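Local coordinates for conserved protein (Methanosarcina mazei, PDB 4DPO) that is of unknown function but is probably a dimeric monooxygenase of the antibiotic biosynthesis monooxygenase family, at residues A[51-56]-A[78-83]; A[26-31]-A[84-89]; A[40-45]-A[104-109]. One frame throughout, in Å; residues are numbered along the deposited sequence.

How the contacts relate
After helix 18-24, strand 26-33 provides 26-31 for contact 2; helix 39-54 follows, giving 40-45 to contact 3 and, near its other end, 51-56 to contact 1. The chain then lays down strands 59-67 and 73-80, and contact 1 closes the shortest loop when 78-83 returns to the helix. Helix 83-90 comes next and closes contact 2, whose loop contains that of contact 1. Last, 104-109 meets 40-45, so contact 3 also encloses contact 1 but crosses contact 2. Contacts 1 and 2 touch through Trp80 and His89, tying helices 39-54 and 83-90 to the sheet; contact 3, centred about 21 Å from the centre of contact 1, fastens the other end of helix 39-54.

Contact 1: residues A[51-56]-A[78-83]; sequences EETLKE and EEWKDE
Thr53 sets its methyl group against the benzo end of the Trp80 indole, with CG2 lying 3.7 Å from CH2 and nearly as close to CZ2. The methyl arrives obliquely to the ring, and the two side chains cross at about a right angle. Glu56 approaches from the loop just after the helix: its carboxylate carbon CD lies 4.3 Å from Trp80 CH2, near the plane of the indole and at its edge. With CG2 of Thr53 anti to the backbone N, the methyl faces the sheet while OG1 stays beside the helix backbone and bonds to the carbonyl of Leu49. On the pyrrole part of the indole, Trp80 NE1 donates to Glu78 OE1 at 2.8 Å, almost perfectly straight at 178° and in the ring plane; the carboxylate oxygen receives it on its anti side. This bond between alternate residues of one strand helps fix the rotation of the indole. Further out, His89 of helix 83-90 meets the Trp80 ring, while Ile26 and Cys59 pack on the indole from the neighbouring strands. The contact thus joins the C-terminal end of helix 39-54 to the sheet of this ferredoxin-like fold. Its chemistry is apolar where methyl meets indole and polar around that patch: buried Glu78 takes up the indole N-H, and Glu56, at the benzo edge, bonds through OE2 to His89 ND1.

Contact 2: residues A[26-31]-A[84-89]; sequences IRVVAK and GSLDQH
Leu86 reaches from helix 83-90 down onto strand 26-33 and meets Val28 with both of its methyl groups. The leucine fork slants across the valine: CD2 lies 3.8 Å from Val28 CG1 and CD1 4.0 Å from the same atom, so a single valine methyl sits against the forked end. The first side-chain torsion of Leu86 (chi1 -176°) turns CG directly away from the main-chain nitrogen, which extends the fork off the helix and toward the strand. Ile26, two residues before Val28 and on the same face of the strand, adds a looser touch: its branch methyl CG2 is 4.3 Å from Leu86 CD2. Helix 83-90 lies here over one face of the antiparallel sheet of a ferredoxin-like fold, in which strand 26-33 runs between 73-80 and 111-117. Arg27 points to the other face of the strand, where its NH2 forms a salt bridge with Asp61 of the second subunit. Trp80 of the adjoining strand also packs on Leu86 and on both aliphatic residues, extending the apolar patch beneath the helix.

Contact 3: residues A[40-45]-A[104-109]; sequences QEFMNL and ECLDKE
Phe42 sends its ring from helix 39-54 into the core, and the CD2-CE2 edge of that ring lies against Cys105 and Leu106, two residues of the loop that leaves helix 93-104. This is the end of a ferredoxin-like alpha-beta sandwich where both helices lie over the antiparallel sheet and the chain turns back toward its last strand, 111-117. The phenyl group is the main bump. A chi1 of -177° places CG of Phe42 on the side opposite its main-chain nitrogen, carrying the ring off the helix and inward toward the sheet. Cys105 meets it edge-on: its CB lies 3.9 Å from CD2, near the plane of the ring. Leu106 comes in beside the neighbouring ring carbon, CD1 lying 3.9 Å from Phe42 CE2; its approach is oblique to the ring. Although the CB of Leu106 does not head for the helix, its branched end swings round to do so. Leu102, Asn32 and Leu74 also pack on Phe42, so the phenyl is held between helix 93-104, strand 26-33 and strand 73-80. The backbone here comes close, with the alpha carbons of Phe42 and Cys105 6.2 Å apart, consistent with the small side chain between them. The cysteine sulfur lies in the groove between Phe42 and Leu45, which follow one another at nearly one turn of the helix. Leu45, packed also on Ile98, Leu101 and Leu102, forms the other wall and touches the sulfur only loosely. Cys105 SG lies 4.1 Å from Phe42 CA and 4.3 Å from Leu45 CD1.

Contact 1: residues A[51-56]-A[78-83]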
loop_
_atom_site.group_PDB
_atom_site.type_symbol
_atom_site.label_atom_id
_atom_site.label_comp_id
_atom_site.label_asym_id
_atom_site.label_seq_id
_atom_site.Cartn_x
_atom_site.Cartn_y
_atom_site.Cartn_z
ATOM N N GLU A 51 8.328 -11.336 -12.518
ATOM C CA GLU A 51 8.743 -11.449 -13.924
ATOM C C GLU A 51 7.526 -11.601 -14.810
ATOM O O GLU A 51 7.371 -10.852 -15.788
ATOM C CB GLU A 51 9.697 -12.633 -14.148
ATOM N N GLU A 52 6.633 -12.536 -14.470
ATOM C CA GLU A 52 5.488 -12.762 -15.341
ATOM C C GLU A 52 4.568 -11.571 -15.326
ATOM O O GLU A 52 4.199 -11.052 -16.392
ATOM C CB GLU A 52 4.747 -14.031 -14.961
ATOM C CG GLU A 52 5.419 -15.262 -15.533
ATOM C CD GLU A 52 5.941 -15.055 -17.009
ATOM O OE1 GLU A 52 5.179 -14.612 -17.913
ATOM O OE2 GLU A 52 7.137 -15.353 -17.260
ATOM N N THR A 53 4.245 -11.119 -14.109
ATOM C CA THR A 53 3.132 -10.202 -13.876
ATOM C C THR A 53 3.439 -8.820 -14.428
ATOM O O THR A 53 2.552 -8.145 -15.002
ATOM C CB THR A 53 2.776 -10.115 -12.370
ATOM O OG1 THR A 53 2.359 -11.401 -11.902
ATOM C CG2 THR A 53 1.659 -9.080 -12.116
ATOM N N LEU A 54 4.696 -8.405 -14.253
ATOM C CA LEU A 54 5.142 -7.132 -14.819
ATOM C C LEU A 54 4.904 -7.085 -16.326
ATOM O O LEU A 54 4.798 -5.982 -16.869
ATOM C CB LEU A 54 6.611 -6.835 -14.555
ATOM C CG LEU A 54 6.906 -6.269 -13.185
ATOM C CD1 LEU A 54 8.424 -6.074 -12.975
ATOM C CD2 LEU A 54 6.110 -4.990 -12.886
ATOM N N LYS A 55 4.822 -8.249 -16.992
ATOM C CA LYS A 55 4.641 -8.275 -18.456
ATOM C C LYS A 55 3.182 -8.140 -18.886
ATOM O O LYS A 55 2.917 -8.028 -20.072
ATOM C CB LYS A 55 5.342 -9.487 -19.135
ATOM N N GLU A 56 2.242 -8.106 -17.938
ATOM C CA GLU A 56 0.812 -8.076 -18.282
ATOM C C GLU A 56 0.361 -6.696 -18.647
ATOM O O GLU A 56 0.913 -5.716 -18.172
ATOM C CB GLU A 56 -0.035 -8.492 -17.106
ATOM C CG GLU A 56 0.247 -9.851 -16.600
ATOM C CD GLU A 56 -0.854 -10.364 -15.658
ATOM O OE1 GLU A 56 -2.066 -10.128 -15.970
ATOM O OE2 GLU A 56 -0.489 -11.021 -14.632
ATOM N N GLU A 78 0.874 -3.333 -5.312
ATOM C CA GLU A 78 0.618 -3.380 -6.729
ATOM C C GLU A 78 -0.198 -2.187 -7.155
ATOM O O GLU A 78 -0.879 -1.562 -6.318
ATOM C CB GLU A 78 -0.159 -4.641 -7.088
ATOM C CG GLU A 78 0.126 -5.803 -6.167
ATOM C CD GLU A 78 -0.767 -6.996 -6.440
ATOM O OE1 GLU A 78 -1.670 -6.893 -7.282
ATOM O OE2 GLU A 78 -0.575 -8.056 -5.822
ATOM N N GLU A 79 -0.123 -1.882 -8.453
ATOM C CA GLU A 79 -1.012 -0.929 -9.034
ATOM C C GLU A 79 -1.354 -1.346 -10.428
ATOM O O GLU A 79 -0.494 -1.684 -11.212
ATOM C CB GLU A 79 -0.381 0.461 -9.007
ATOM C CG GLU A 79 -1.410 1.583 -9.238
ATOM C CD GLU A 79 -0.752 2.942 -9.443
ATOM O OE1 GLU A 79 0.406 3.112 -8.949
ATOM O OE2 GLU A 79 -1.381 3.828 -10.090
ATOM N N TRP A 80 -2.629 -1.279 -10.704
ATOM C CA TRP A 80 -3.249 -1.827 -11.864
ATOM C C TRP A 80 -3.994 -0.698 -12.523
ATOM O O TRP A 80 -4.555 0.140 -11.808
ATOM C CB TRP A 80 -4.246 -2.902 -11.421
ATOM C CG TRP A 80 -3.516 -4.109 -10.953
ATOM C CD1 TRP A 80 -3.270 -4.471 -9.671
ATOM C CD2 TRP A 80 -2.844 -5.080 -11.777
ATOM N NE1 TRP A 80 -2.516 -5.620 -9.641
ATOM C CE2 TRP A 80 -2.251 -6.012 -10.926
ATOM C CE3 TRP A 80 -2.723 -5.263 -13.162
ATOM C CZ2 TRP A 80 -1.533 -7.095 -11.406
ATOM C CZ3 TRP A 80 -2.018 -6.344 -13.631
ATOM C CH2 TRP A 80 -1.428 -7.231 -12.772
ATOM N N LYS A 81 -3.999 -0.659 -13.865
ATOM C CA LYS A 81 -4.671 0.389 -14.663
ATOM C C LYS A 81 -6.154 0.502 -14.211
ATOM O O LYS A 81 -6.699 1.606 -14.082
ATOM C CB LYS A 81 -4.461 0.124 -16.197
ATOM C CG LYS A 81 -5.524 0.639 -17.281
ATOM N N ASP A 82 -6.764 -0.629 -13.859
ATOM C CA ASP A 82 -8.170 -0.617 -13.580
ATOM C C ASP A 82 -8.567 -1.931 -13.024
ATOM O O ASP A 82 -7.768 -2.850 -12.977
ATOM C CB ASP A 82 -8.953 -0.353 -14.883
ATOM C CG ASP A 82 -8.543 -1.305 -16.061
ATOM O OD1 ASP A 82 -8.174 -2.505 -15.891
ATOM O OD2 ASP A 82 -8.617 -0.831 -17.212
ATOM N N GLU A 83 -9.827 -2.042 -12.672
ATOM C CA GLU A 83 -10.328 -3.236 -11.986
ATOM C C GLU A 83 -10.286 -4.484 -12.841
ATOM O O GLU A 83 -9.927 -5.544 -12.332
ATOM C CB GLU A 83 -11.733 -3.017 -11.431
ATOM C CG GLU A 83 -12.230 -4.113 -10.535
ATOM C CD GLU A 83 -13.426 -3.677 -9.577
ATOM O OE1 GLU A 83 -13.903 -4.562 -8.787
ATOM O OE2 GLU A 83 -13.883 -2.484 -9.595
#

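Contact 2: residues A[26-31]-A[84-89]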
loop_
_atom_site.group_PDB
_atom_site.type_symbol
_atom_site.label_atom_id
_atom_site.label_comp_id
_atom_site.label_asym_id
_atom_site.label_seq_id
_atom_site.Cartn_x
_atom_site.Cartn_y
_atom_site.Cartn_z
ATOM N N ILE A 26 -6.149 1.011 -9.694
ATOM C CA ILE A 26 -6.416 0.183 -8.552
ATOM C C ILE A 26 -5.098 -0.154 -7.816
ATOM O O ILE A 26 -4.077 -0.410 -8.463
ATOM C CB ILE A 26 -7.081 -1.099 -9.054
ATOM C CG1 ILE A 26 -8.490 -1.232 -8.510
ATOM C CG2 ILE A 26 -6.316 -2.274 -8.601
ATOM C CD1 ILE A 26 -9.368 -0.042 -8.813
ATOM N N ARG A 27 -5.085 -0.154 -6.482
ATOM C CA ARG A 27 -3.867 -0.563 -5.753
ATOM C C ARG A 27 -4.156 -1.665 -4.799
ATOM O O ARG A 27 -5.082 -1.540 -4.015
ATOM C CB ARG A 27 -3.322 0.574 -4.941
ATOM C CG ARG A 27 -2.863 1.695 -5.736
ATOM C CD ARG A 27 -1.619 2.139 -5.149
ATOM N NE ARG A 27 -1.183 3.383 -5.746
ATOM C CZ ARG A 27 -0.256 4.186 -5.213
ATOM N NH1 ARG A 27 0.358 3.827 -4.071
ATOM N NH2 ARG A 27 0.086 5.344 -5.833
ATOM N N VAL A 28 -3.385 -2.729 -4.826
ATOM C CA VAL A 28 -3.671 -3.742 -3.859
ATOM C C VAL A 28 -2.571 -3.818 -2.838
ATOM O O VAL A 28 -1.400 -3.656 -3.170
ATOM C CB VAL A 28 -3.931 -5.162 -4.477
ATOM C CG1 VAL A 28 -4.122 -5.090 -6.004
ATOM C CG2 VAL A 28 -2.839 -6.181 -4.060
ATOM N N VAL A 29 -2.960 -4.062 -1.592
ATOM C CA VAL A 29 -2.011 -4.287 -0.546
ATOM C C VAL A 29 -2.274 -5.703 -0.159
ATOM O O VAL A 29 -3.376 -6.038 0.272
ATOM C CB VAL A 29 -2.268 -3.385 0.645
ATOM C CG1 VAL A 29 -1.300 -3.702 1.734
ATOM C CG2 VAL A 29 -2.141 -1.999 0.236
ATOM N N ALA A 30 -1.274 -6.545 -0.325
ATOM C CA ALA A 30 -1.438 -7.937 0.036
ATOM C C ALA A 30 -0.442 -8.385 1.102
ATOM O O ALA A 30 0.645 -8.820 0.782
ATOM C CB ALA A 30 -1.378 -8.853 -1.222
ATOM N N LYS A 31 -0.835 -8.299 2.370
ATOM C CA LYS A 31 0.128 -8.544 3.438
ATOM C C LYS A 31 0.274 -10.017 3.879
ATOM O O LYS A 31 -0.687 -10.669 4.280
ATOM C CB LYS A 31 -0.210 -7.640 4.606
ATOM C CG LYS A 31 0.520 -7.915 5.885
ATOM C CD LYS A 31 0.308 -6.694 6.703
ATOM C CE LYS A 31 0.204 -6.990 8.166
ATOM N NZ LYS A 31 -0.545 -5.815 8.726
ATOM N N GLY A 84 -10.632 -4.359 -14.132
ATOM C CA GLY A 84 -10.661 -5.513 -15.057
ATOM C C GLY A 84 -9.271 -6.065 -15.320
ATOM O O GLY A 84 -9.120 -7.257 -15.547
ATOM N N SER A 85 -8.249 -5.213 -15.297
ATOM C CA SER A 85 -6.893 -5.710 -15.305
ATOM C C SER A 85 -6.559 -6.624 -14.118
ATOM O O SER A 85 -5.910 -7.677 -14.303
ATOM C CB SER A 85 -5.909 -4.564 -15.295
ATOM O OG SER A 85 -6.103 -3.746 -16.404
ATOM N N LEU A 86 -6.956 -6.210 -12.901
ATOM C CA LEU A 86 -6.680 -7.024 -11.710
ATOM C C LEU A 86 -7.415 -8.334 -11.894
ATOM O O LEU A 86 -6.919 -9.412 -11.532
ATOM C CB LEU A 86 -7.114 -6.341 -10.405
ATOM C CG LEU A 86 -6.740 -7.122 -9.127
ATOM C CD1 LEU A 86 -5.256 -7.400 -9.046
ATOM C CD2 LEU A 86 -7.196 -6.404 -7.868
ATOM N N ASP A 87 -8.587 -8.230 -12.507
ATOM C CA ASP A 87 -9.418 -9.373 -12.729
ATOM C C ASP A 87 -8.696 -10.356 -13.664
ATOM O O ASP A 87 -8.667 -11.551 -13.385
ATOM C CB ASP A 87 -10.819 -8.942 -13.204
ATOM C CG ASP A 87 -11.935 -9.899 -12.714
ATOM N N GLN A 88 -8.041 -9.861 -14.714
ATOM C CA GLN A 88 -7.224 -10.749 -15.553
ATOM C C GLN A 88 -6.011 -11.286 -14.840
ATOM O O GLN A 88 -5.644 -12.440 -15.060
ATOM C CB GLN A 88 -6.748 -10.064 -16.810
ATOM C CG GLN A 88 -7.823 -9.891 -17.866
ATOM C CD GLN A 88 -7.346 -8.866 -18.879
ATOM O OE1 GLN A 88 -6.175 -8.901 -19.327
ATOM N NE2 GLN A 88 -8.216 -7.902 -19.195
ATOM N N HIS A 89 -5.388 -10.466 -13.996
ATOM C CA HIS A 89 -4.280 -10.947 -13.168
ATOM C C HIS A 89 -4.605 -12.227 -12.392
ATOM O O HIS A 89 -3.877 -13.206 -12.510
ATOM C CB HIS A 89 -3.832 -9.892 -12.190
ATOM C CG HIS A 89 -2.753 -10.352 -11.266
ATOM N ND1 HIS A 89 -1.549 -10.856 -11.715
ATOM C CD2 HIS A 89 -2.685 -10.369 -9.911
ATOM C CE1 HIS A 89 -0.782 -11.156 -10.678
ATOM N NE2 HIS A 89 -1.451 -10.881 -9.569
#

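Contact 3: residues A[40-45]-A[104-109]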
loop_
_atom_site.group_PDB
_atom_site.type_symbol
_atom_site.label_atom_id
_atom_site.label_comp_id
_atom_site.label_asym_id
_atom_site.label_seq_id
_atom_site.Cartn_x
_atom_site.Cartn_y
_atom_site.Cartn_z
ATOM N N GLN A 40 13.079 -18.126 2.154
ATOM C CA GLN A 40 13.795 -18.302 0.884
ATOM C C GLN A 40 12.890 -18.859 -0.206
ATOM O O GLN A 40 12.948 -18.361 -1.342
ATOM C CB GLN A 40 15.105 -19.120 1.013
ATOM N N GLU A 41 12.062 -19.864 0.128
ATOM C CA GLU A 41 11.139 -20.485 -0.867
ATOM C C GLU A 41 10.014 -19.545 -1.335
ATOM O O GLU A 41 9.595 -19.569 -2.499
ATOM C CB GLU A 41 10.537 -21.811 -0.358
ATOM N N PHE A 42 9.540 -18.725 -0.408
ATOM C CA PHE A 42 8.567 -17.722 -0.690
ATOM C C PHE A 42 9.150 -16.739 -1.670
ATOM O O PHE A 42 8.583 -16.542 -2.751
ATOM C CB PHE A 42 8.228 -17.002 0.583
ATOM C CG PHE A 42 7.163 -15.984 0.422
ATOM C CD1 PHE A 42 7.480 -14.636 0.300
ATOM C CD2 PHE A 42 5.829 -16.358 0.385
ATOM C CE1 PHE A 42 6.471 -13.664 0.155
ATOM C CE2 PHE A 42 4.816 -15.391 0.241
ATOM C CZ PHE A 42 5.134 -14.048 0.139
HETATM N N MSE A 43 10.280 -16.127 -1.307
HETATM C CA MSE A 43 11.005 -15.225 -2.233
HETATM C C MSE A 43 11.241 -15.801 -3.602
HETATM O O MSE A 43 11.016 -15.096 -4.571
HETATM C CB MSE A 43 12.347 -14.749 -1.688
HETATM C CG MSE A 43 12.262 -13.996 -0.355
HETATM SE SE MSE A 43 11.160 -12.387 -0.507
HETATM C CE MSE A 43 11.802 -11.581 1.167
ATOM N N ASN A 44 11.678 -17.061 -3.719
ATOM C CA ASN A 44 11.902 -17.608 -5.054
ATOM C C ASN A 44 10.623 -17.690 -5.837
ATOM O O ASN A 44 10.633 -17.575 -7.062
ATOM C CB ASN A 44 12.600 -18.975 -5.019
ATOM C CG ASN A 44 13.897 -18.940 -4.212
ATOM O OD1 ASN A 44 14.701 -18.001 -4.352
ATOM N ND2 ASN A 44 14.084 -19.933 -3.327
ATOM N N LEU A 45 9.508 -17.872 -5.137
ATOM C CA LEU A 45 8.203 -17.912 -5.833
ATOM C C LEU A 45 7.708 -16.534 -6.300
ATOM O O LEU A 45 7.248 -16.418 -7.441
ATOM C CB LEU A 45 7.140 -18.645 -5.004
ATOM C CG LEU A 45 7.379 -20.155 -4.872
ATOM C CD1 LEU A 45 6.606 -20.700 -3.681
ATOM C CD2 LEU A 45 7.090 -20.867 -6.203
ATOM N N GLU A 104 1.325 -22.227 0.679
ATOM C CA GLU A 104 1.958 -23.198 1.581
ATOM C C GLU A 104 3.020 -22.549 2.522
ATOM O O GLU A 104 3.369 -23.131 3.549
ATOM C CB GLU A 104 2.507 -24.425 0.819
ATOM N N CYS A 105 3.484 -21.337 2.217
ATOM C CA CYS A 105 4.573 -20.744 2.991
ATOM C C CYS A 105 4.108 -19.945 4.211
ATOM O O CYS A 105 4.923 -19.501 5.018
ATOM C CB CYS A 105 5.488 -19.895 2.091
ATOM S SG CYS A 105 6.019 -20.733 0.535
ATOM N N LEU A 106 2.809 -19.799 4.373
ATOM C CA LEU A 106 2.289 -18.799 5.279
ATOM C C LEU A 106 1.874 -19.329 6.644
ATOM O O LEU A 106 1.364 -20.456 6.755
ATOM C CB LEU A 106 1.082 -18.148 4.640
ATOM C CG LEU A 106 1.270 -17.051 3.600
ATOM C CD1 LEU A 106 2.362 -17.295 2.596
ATOM C CD2 LEU A 106 -0.081 -16.864 2.923
ATOM N N ASP A 107 2.090 -18.510 7.675
ATOM C CA ASP A 107 1.567 -18.774 8.991
ATOM C C ASP A 107 0.093 -18.547 8.935
ATOM O O ASP A 107 -0.620 -19.450 9.254
ATOM C CB ASP A 107 2.201 -17.890 10.060
ATOM C CG ASP A 107 3.494 -18.497 10.645
ATOM O OD1 ASP A 107 4.115 -19.422 10.026
ATOM O OD2 ASP A 107 3.893 -18.044 11.750
ATOM N N LYS A 108 -0.380 -17.372 8.511
ATOM C CA LYS A 108 -1.843 -17.153 8.317
ATOM C C LYS A 108 -2.304 -16.895 6.848
ATOM O O LYS A 108 -1.466 -16.623 5.947
ATOM C CB LYS A 108 -2.408 -16.085 9.300
ATOM C CG LYS A 108 -1.815 -14.670 9.226
ATOM C CD LYS A 108 -1.812 -13.922 10.596
ATOM N N GLU A 109 -3.620 -16.995 6.600
ATOM C CA GLU A 109 -4.235 -16.519 5.329
ATOM C C GLU A 109 -3.740 -15.085 5.020
ATOM O O GLU A 109 -3.638 -14.207 5.924
ATOM C CB GLU A 109 -5.798 -16.559 5.368
#